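Local coordinates for protein Two-component response regulator (Geobacillus stearothermophilus, PDB 6SWI) that probably binds DNA through its C-terminal helix-turn-helix domain as a two-component response regulator controlling arabinan utilization genes, at residues L39-M42 / I43-L47. Residues are numbered along the deposited sequence; the frame is centred on the assembly and turned at random.
Sequences LSRM and IKQEL
Leu39 and Ile43 meet on the buried side of helix 36-47, one turn apart, with Leu39 CD1 3.8 Å from Ile43 CD1. Leu39 throws its CG anti to the backbone N (chi1 179°), leaning CG and its two methyls toward the next turn. Ile43 runs its CG1 arm back along the helix, CG1 lying 3.3 Å from Leu39 O, the same carbonyl that takes the nearly straight 2.9 Å bond from Ile43 N. Both residues are buried: Leu39 also touches Leu25, Val28 and Leu32 of helix 25-32, and Ile43 touches Phe51 of helix 51-69. Cut back to an alanine, Ile43 would lose CD1 and the CG1 arm, which is likely to leave Leu39 CD1 and Phe51 without that neighbour and open a gap beside helix 51-69. Round the helix, Met42 and Glu46 run alongside each other, Met42 CE sitting 3.6 Å from Glu46 OE2. Bends at chi2 and chi3 bring that methyl to the carboxylate, but it only touches the oxygen; the hydrogen bond of Glu46 OE2 is to Ser4 OG. The far face is looser: Arg41, Lys44 and Gln45 are exposed, and no side-chain hydrogen bond links Arg41 to the other two, though Gln45 N bonds to Arg41 O at 2.9 Å within the regular helix. One greasy face and one polar face make this an amphipathic helix, consistent with the second helix of a helix-turn-helix in an AraC-like DNA-binding domain.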
loop_
_atom_site.group_PDB
_atom_site.type_symbol
_atom_site.label_atom_id
_atom_site.label_comp_id
_atom_site.label_asym_id
_atom_site.label_seq_id
_atom_site.Cartn_x
_atom_site.Cartn_y
_atom_site.Cartn_z
ATOM N N LEU A 39 0.759 4.496 -20.765
ATOM C CA LEU A 39 1.183 4.592 -19.374
ATOM C C LEU A 39 1.423 3.213 -18.779
ATOM O O LEU A 39 2.429 2.987 -18.097
ATOM C CB LEU A 39 0.127 5.337 -18.564
ATOM C CG LEU A 39 0.452 5.489 -17.075
ATOM C CD1 LEU A 39 1.751 6.260 -16.872
ATOM C CD2 LEU A 39 -0.688 6.182 -16.345
ATOM N N SER A 40 0.497 2.283 -19.015
ATOM C CA SER A 40 0.651 0.924 -18.504
ATOM C C SER A 40 1.949 0.312 -18.990
ATOM O O SER A 40 2.687 -0.314 -18.216
ATOM C CB SER A 40 -0.526 0.073 -18.974
ATOM O OG SER A 40 -0.481 -1.237 -18.430
ATOM N N ARG A 41 2.239 0.470 -20.284
ATOM C CA ARG A 41 3.442 -0.116 -20.852
ATOM C C ARG A 41 4.690 0.506 -20.263
ATOM O O ARG A 41 5.670 -0.199 -19.989
ATOM C CB ARG A 41 3.461 0.092 -22.359
ATOM C CG ARG A 41 2.469 -0.750 -23.105
ATOM C CD ARG A 41 2.651 -0.580 -24.609
ATOM N NE ARG A 41 4.042 -0.832 -24.973
ATOM C CZ ARG A 41 4.939 0.113 -25.232
ATOM N NH1 ARG A 41 4.594 1.393 -25.206
ATOM N NH2 ARG A 41 6.187 -0.227 -25.514
ATOM N N MET A 42 4.690 1.826 -20.077
ATOM C CA MET A 42 5.902 2.479 -19.601
ATOM C C MET A 42 6.166 2.151 -18.139
ATOM O O MET A 42 7.321 1.954 -17.747
ATOM C CB MET A 42 5.814 3.981 -19.810
ATOM C CG MET A 42 5.750 4.331 -21.276
ATOM S SD MET A 42 7.261 4.004 -22.146
ATOM C CE MET A 42 8.131 5.458 -21.621
ATOM N N ILE A 43 5.112 2.072 -17.317
ATOM C CA ILE A 43 5.291 1.642 -15.934
ATOM C C ILE A 43 5.900 0.247 -15.890
ATOM O O ILE A 43 6.869 -0.007 -15.165
ATOM C CB ILE A 43 3.957 1.722 -15.174
ATOM C CG1 ILE A 43 3.551 3.187 -14.996
ATOM C CG2 ILE A 43 4.037 0.977 -13.835
ATOM C CD1 ILE A 43 2.186 3.373 -14.373
ATOM N N LYS A 44 5.350 -0.676 -16.678
ATOM C CA LYS A 44 5.854 -2.040 -16.666
ATOM C C LYS A 44 7.286 -2.092 -17.171
ATOM O O LYS A 44 8.122 -2.810 -16.616
ATOM C CB LYS A 44 4.933 -2.934 -17.500
ATOM C CG LYS A 44 5.401 -4.376 -17.647
ATOM C CD LYS A 44 5.462 -5.062 -16.290
ATOM C CE LYS A 44 5.462 -6.578 -16.420
ATOM N NZ LYS A 44 4.405 -7.066 -17.351
ATOM N N GLN A 45 7.598 -1.315 -18.205
ATOM C CA GLN A 45 8.931 -1.367 -18.787
ATOM C C GLN A 45 9.981 -0.825 -17.832
ATOM O O GLN A 45 11.085 -1.369 -17.744
ATOM C CB GLN A 45 8.939 -0.571 -20.086
ATOM C CG GLN A 45 10.293 -0.508 -20.759
ATOM C CD GLN A 45 10.351 0.561 -21.825
ATOM O OE1 GLN A 45 9.654 0.480 -22.836
ATOM N NE2 GLN A 45 11.180 1.574 -21.606
ATOM N N GLU A 46 9.660 0.250 -17.115
ATOM C CA GLU A 46 10.660 0.928 -16.303
ATOM C C GLU A 46 10.691 0.441 -14.864
ATOM O O GLU A 46 11.767 0.357 -14.265
ATOM C CB GLU A 46 10.438 2.434 -16.349
ATOM C CG GLU A 46 10.536 2.975 -17.760
ATOM C CD GLU A 46 10.659 4.475 -17.821
ATOM O OE1 GLU A 46 10.983 5.098 -16.785
ATOM O OE2 GLU A 46 10.427 5.022 -18.921
ATOM N N LEU A 47 9.538 0.114 -14.300
ATOM C CA LEU A 47 9.465 -0.376 -12.933
ATOM C C LEU A 47 9.406 -1.893 -12.842
ATOM O O LEU A 47 9.583 -2.437 -11.748
ATOM C CB LEU A 47 8.270 0.245 -12.203
ATOM C CG LEU A 47 8.326 1.765 -12.044
ATOM C CD1 LEU A 47 7.055 2.305 -11.421
ATOM C CD2 LEU A 47 9.524 2.148 -11.199
#